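L-serine ammonia-lyase (Rhizomucor miehei CAU432, PDB 5C3U) belongs to the pyridoxal-phosphate-dependent enzymes and holds a covalently attached pyridoxal-5'-phosphate in a chain built around two open beta sheets. Local coordinates at residues L18-P23 with I45-S50; G49-R54 with L310-S315. One frame throughout, in Å; residues are numbered along the deposited sequence.

Overall arrangement
From the N terminus the chain first passes through the loop 18-23, runs out along strand 24-26 and helix 28-34, and comes back on strand 37-42; interaction 1 closes this short excursion by laying 18-23 against 45-50. Interaction 2 starts where that contact stops, sharing Gly49 and Ser50, and closes a far longer loop of about 255 residues. This second loop takes in the whole four-stranded parallel sheet before strand 306-311 of the six-stranded sheet brings the chain back. The two loops therefore follow one another, neither nested nor crossed. Their contacts lie about 7 Å apart, centre to centre, and together tie the N-terminal loop, the start of helix 52-67 and the pyridoxal-5'-phosphate pocket to one another.

Interaction 1 (L18-P23 with I45-S50); sequences LHVATP and IQPSGS
Leu18 meets Pro47 through its backbone: its O lies 3.7 Å from Pro47 CG. At His19 it is CB that touches, 3.3 Å from Gln46 OE1. The two loops are joined chiefly by the side-chain amide of Gln46, bonded to both backbone N and O of Val20; this side chain lies about 10 Å from the pyridoxal-5'-phosphate. Val20 N donates to Gln46 OE1 over 2.9 Å, nearly straight at 168° and onto an in-plane lone pair, while Gln46 NE2 returns a weak bond to Val20 O. A bend in the Gln46 chain (chi2 -68°) turns the amide to this backbone, and a further bond from NE2 to Glu43 helps fix its rotation. The Val20 methyl CG2 packs on Pro47 CD at 3.8 Å. Thr22 crosses Gln46 at about a right angle, its CG2 3.4 Å from Gln46 NE2, while its OG1 is hydrogen-bonded to Glu43. Pro23 adds a looser apolar touch, CD to Ile45 CG1 at 4.2 Å. Thus the loop before strand 24-26 lies along the one joining strand 37-42 to helix 52-67, with helix 79-92 next to Leu18 and Pro47, helix 150-166 next to His19, and Arg54 of helix 52-67 against His19 and Gln46.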
# COMPACT_ATOMS: atom_id res chain seq x y z
N LEU A 18 -7.05 6.61 -13.86
CA LEU A 18 -8.06 5.68 -13.39
C LEU A 18 -8.36 5.82 -11.88
O LEU A 18 -9.41 5.39 -11.41
CB LEU A 18 -7.63 4.25 -13.73
CG LEU A 18 -7.74 3.82 -15.20
CD1 LEU A 18 -6.94 2.55 -15.48
CD2 LEU A 18 -9.19 3.61 -15.59
N HIS A 19 -7.44 6.41 -11.14
CA HIS A 19 -7.64 6.70 -9.72
C HIS A 19 -8.42 7.99 -9.53
O HIS A 19 -8.63 8.77 -10.47
CB HIS A 19 -6.29 6.80 -9.01
CG HIS A 19 -5.54 8.07 -9.34
ND1 HIS A 19 -4.64 8.14 -10.34
CD2 HIS A 19 -5.59 9.34 -8.77
CE1 HIS A 19 -4.14 9.39 -10.41
NE2 HIS A 19 -4.72 10.12 -9.45
N VAL A 20 -8.82 8.24 -8.29
CA VAL A 20 -9.63 9.41 -7.96
C VAL A 20 -8.91 10.19 -6.89
O VAL A 20 -8.05 9.63 -6.21
CB VAL A 20 -11.08 9.03 -7.51
CG1 VAL A 20 -11.81 8.30 -8.62
CG2 VAL A 20 -11.10 8.22 -6.21
N ALA A 21 -9.21 11.47 -6.77
CA ALA A 21 -8.72 12.23 -5.62
C ALA A 21 -9.47 11.76 -4.37
O ALA A 21 -10.67 11.49 -4.40
CB ALA A 21 -8.86 13.73 -5.84
N THR A 22 -8.74 11.60 -3.28
CA THR A 22 -9.33 11.01 -2.08
C THR A 22 -9.34 12.03 -0.95
O THR A 22 -8.52 12.93 -0.93
CB THR A 22 -8.52 9.79 -1.60
OG1 THR A 22 -7.16 10.18 -1.44
CG2 THR A 22 -8.61 8.63 -2.59
N PRO A 23 -10.27 11.86 0.02
CA PRO A 23 -10.33 12.77 1.17
C PRO A 23 -9.08 12.75 2.04
O PRO A 23 -8.43 11.69 2.20
CB PRO A 23 -11.50 12.22 1.99
CG PRO A 23 -12.35 11.49 1.04
CD PRO A 23 -11.41 10.92 -0.00
N ILE A 45 -10.98 4.66 -0.47
CA ILE A 45 -12.03 5.24 -1.33
C ILE A 45 -11.73 5.06 -2.84
O ILE A 45 -12.61 5.25 -3.69
CB ILE A 45 -12.24 6.75 -1.00
CG1 ILE A 45 -12.70 6.92 0.45
CG2 ILE A 45 -13.26 7.41 -1.95
CD1 ILE A 45 -13.97 6.17 0.78
N GLN A 46 -10.51 4.68 -3.17
CA GLN A 46 -10.14 4.42 -4.57
C GLN A 46 -11.01 3.34 -5.17
O GLN A 46 -11.41 2.40 -4.46
CB GLN A 46 -8.68 3.97 -4.65
CG GLN A 46 -7.65 5.04 -4.34
CD GLN A 46 -7.58 6.15 -5.37
OE1 GLN A 46 -8.25 6.12 -6.40
NE2 GLN A 46 -6.76 7.15 -5.09
N PRO A 47 -11.28 3.43 -6.49
CA PRO A 47 -11.85 2.27 -7.16
C PRO A 47 -10.96 1.07 -6.88
O PRO A 47 -9.73 1.20 -6.81
CB PRO A 47 -11.78 2.62 -8.65
CG PRO A 47 -11.65 4.09 -8.71
CD PRO A 47 -11.10 4.57 -7.41
N SER A 48 -11.59 -0.07 -6.69
CA SER A 48 -10.94 -1.34 -6.27
C SER A 48 -10.57 -1.43 -4.77
O SER A 48 -10.30 -2.53 -4.29
CB SER A 48 -9.78 -1.79 -7.18
OG SER A 48 -8.54 -1.19 -6.80
N GLY A 49 -10.54 -0.30 -4.06
CA GLY A 49 -10.51 -0.35 -2.59
C GLY A 49 -9.17 -0.09 -1.92
O GLY A 49 -9.05 -0.23 -0.69
N SER A 50 -8.17 0.28 -2.72
CA SER A 50 -6.84 0.55 -2.16
C SER A 50 -6.02 1.53 -2.97
O SER A 50 -6.36 1.86 -4.11
CB SER A 50 -6.07 -0.75 -1.98
OG SER A 50 -5.38 -1.10 -3.17

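Interaction 2 (G49-R54 with L310-S315); sequences GSVKMR and LVTGGS. With PLP (pyridoxal-5'-phosphate), chain B.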
# COMPACT_ATOMS: atom_id res chain seq x y z
N GLY A 49 -10.54 -0.30 -4.06
CA GLY A 49 -10.51 -0.35 -2.59
C GLY A 49 -9.17 -0.09 -1.92
O GLY A 49 -9.05 -0.23 -0.69
N SER A 50 -8.17 0.28 -2.72
CA SER A 50 -6.84 0.55 -2.16
C SER A 50 -6.02 1.53 -2.97
O SER A 50 -6.36 1.86 -4.11
CB SER A 50 -6.07 -0.75 -1.98
OG SER A 50 -5.38 -1.10 -3.17
N VAL A 51 -4.90 1.96 -2.38
CA VAL A 51 -3.90 2.83 -3.01
C VAL A 51 -3.34 2.25 -4.34
O VAL A 51 -2.87 3.01 -5.18
CB VAL A 51 -2.73 3.16 -2.03
CG1 VAL A 51 -1.84 1.93 -1.78
CG2 VAL A 51 -1.92 4.36 -2.49
N LYS A 52 -3.41 0.92 -4.52
CA LYS A 52 -2.93 0.29 -5.75
C LYS A 52 -3.52 0.91 -6.99
O LYS A 52 -2.88 0.93 -8.04
CB LYS A 52 -3.14 -1.24 -5.77
CG LYS A 52 -2.33 -2.00 -4.72
CD LYS A 52 -0.84 -1.85 -5.07
CE LYS A 52 0.00 -2.89 -4.37
NZ LYS A 52 -0.30 -2.89 -2.91
N MET A 53 -4.76 1.41 -6.88
CA MET A 53 -5.38 2.09 -8.01
C MET A 53 -4.49 3.20 -8.61
O MET A 53 -4.49 3.41 -9.83
CB MET A 53 -6.74 2.62 -7.59
CG MET A 53 -7.84 2.60 -8.64
SD MET A 53 -8.03 1.06 -9.56
CE MET A 53 -7.29 1.81 -10.95
N ARG A 54 -3.69 3.89 -7.79
CA ARG A 54 -2.80 4.95 -8.32
C ARG A 54 -1.67 4.34 -9.15
O ARG A 54 -1.54 4.63 -10.35
CB ARG A 54 -2.19 5.81 -7.19
CG ARG A 54 -3.23 6.59 -6.39
CD ARG A 54 -2.56 7.45 -5.34
NE ARG A 54 -3.56 8.12 -4.52
CZ ARG A 54 -4.06 9.33 -4.76
NH1 ARG A 54 -4.97 9.82 -3.94
NH2 ARG A 54 -3.64 10.05 -5.81
N LEU A 310 -0.91 7.66 5.61
CA LEU A 310 -1.50 7.13 4.38
C LEU A 310 -2.28 5.89 4.70
O LEU A 310 -1.71 4.85 5.04
CB LEU A 310 -0.43 6.85 3.31
CG LEU A 310 0.58 7.95 2.99
CD1 LEU A 310 1.51 7.48 1.87
CD2 LEU A 310 -0.10 9.26 2.60
N VAL A 311 -3.61 6.01 4.61
CA VAL A 311 -4.47 4.91 4.97
C VAL A 311 -4.76 4.15 3.70
O VAL A 311 -5.64 4.51 2.91
CB VAL A 311 -5.77 5.39 5.66
CG1 VAL A 311 -6.70 4.19 5.92
CG2 VAL A 311 -5.43 6.11 6.95
N THR A 312 -3.98 3.10 3.50
CA THR A 312 -3.88 2.48 2.17
C THR A 312 -5.08 1.65 1.76
O THR A 312 -5.25 1.36 0.58
CB THR A 312 -2.55 1.73 2.00
OG1 THR A 312 -2.36 0.84 3.13
CG2 THR A 312 -1.42 2.73 1.94
N GLY A 313 -5.91 1.26 2.74
CA GLY A 313 -7.18 0.61 2.46
C GLY A 313 -6.96 -0.88 2.41
O GLY A 313 -6.42 -1.48 3.37
N GLY A 314 -7.34 -1.48 1.29
CA GLY A 314 -7.12 -2.91 1.07
C GLY A 314 -8.36 -3.77 1.26
O GLY A 314 -9.22 -3.48 2.08
N SER A 315 -8.41 -4.87 0.52
CA SER A 315 -9.60 -5.74 0.56
C SER A 315 -9.37 -7.05 1.30
O SER A 315 -10.31 -7.82 1.41
CB SER A 315 -10.12 -6.04 -0.86
OG SER A 315 -10.52 -4.85 -1.54
N1 PLP B . -0.93 -1.15 1.97
C2 PLP B . -1.79 -1.74 1.12
C2A PLP B . -3.21 -2.05 1.51
C3 PLP B . -1.32 -2.10 -0.23
O3 PLP B . -2.18 -2.69 -1.12
C4 PLP B . 0.07 -1.75 -0.57
C4A PLP B . 0.59 -2.06 -1.91
C5 PLP B . 0.94 -1.10 0.45
C6 PLP B . 0.36 -0.83 1.69
C5A PLP B . 2.39 -0.73 0.18
O4P PLP B . 2.88 -1.54 -0.89
P PLP B . 4.28 -1.42 -1.68
O1P PLP B . 4.11 -0.45 -2.80
O2P PLP B . 5.39 -1.05 -0.68
O3P PLP B . 4.41 -2.83 -2.12
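Ser50 and Gly313 face each other as a single antiparallel bridge, a non-hydrogen-bonded pair with Ser50 CA 4.6 Å from Gly313 CA. Flanking bonds hold it: Val51 N donates to Thr312 O (3.0 Å) and Gly314 N to Gly49 O (2.9 Å). Thr312 O also receives a CA-H...O contact from Ser50. The tight end is buried: Val51 and Thr312 lie side by side, Val51 CG1 3.8 Å from Thr312 CG2. With chi1 at 50°, Thr312 OG1 sits between its own N and carbonyl carbon and comes to 2.7 Å from N1 of pyridoxal-5'-phosphate. Lys52, bent at chi2 and chi4, curls round to the end of the ring away from N1, where NZ is bonded covalently to C4A at 1.6 Å, consistent with the lysine Schiff base of this enzyme family; NZ also makes a weak hydrogen bond to O3. Ser147 and the backbone of Gly180, Gly181 and Gly182 add further hydrogen bonds to the cofactor. Ser50 OG accepts from Lys52 N, capping the turn that begins the helix. Toward the partly exposed end the backbone bond of Gly49 to Gly314 persists, but side-chain packing thins out: Ser315 OG comes no nearer than 4.6 Å, to Gly49 CA. The pocket wall thus forms where strand 306-311 ends beside the start of helix 52-67; helix 79-92 adjoins Ser50, Lys52 and Ser315, while helix 150-166 packs on Val51.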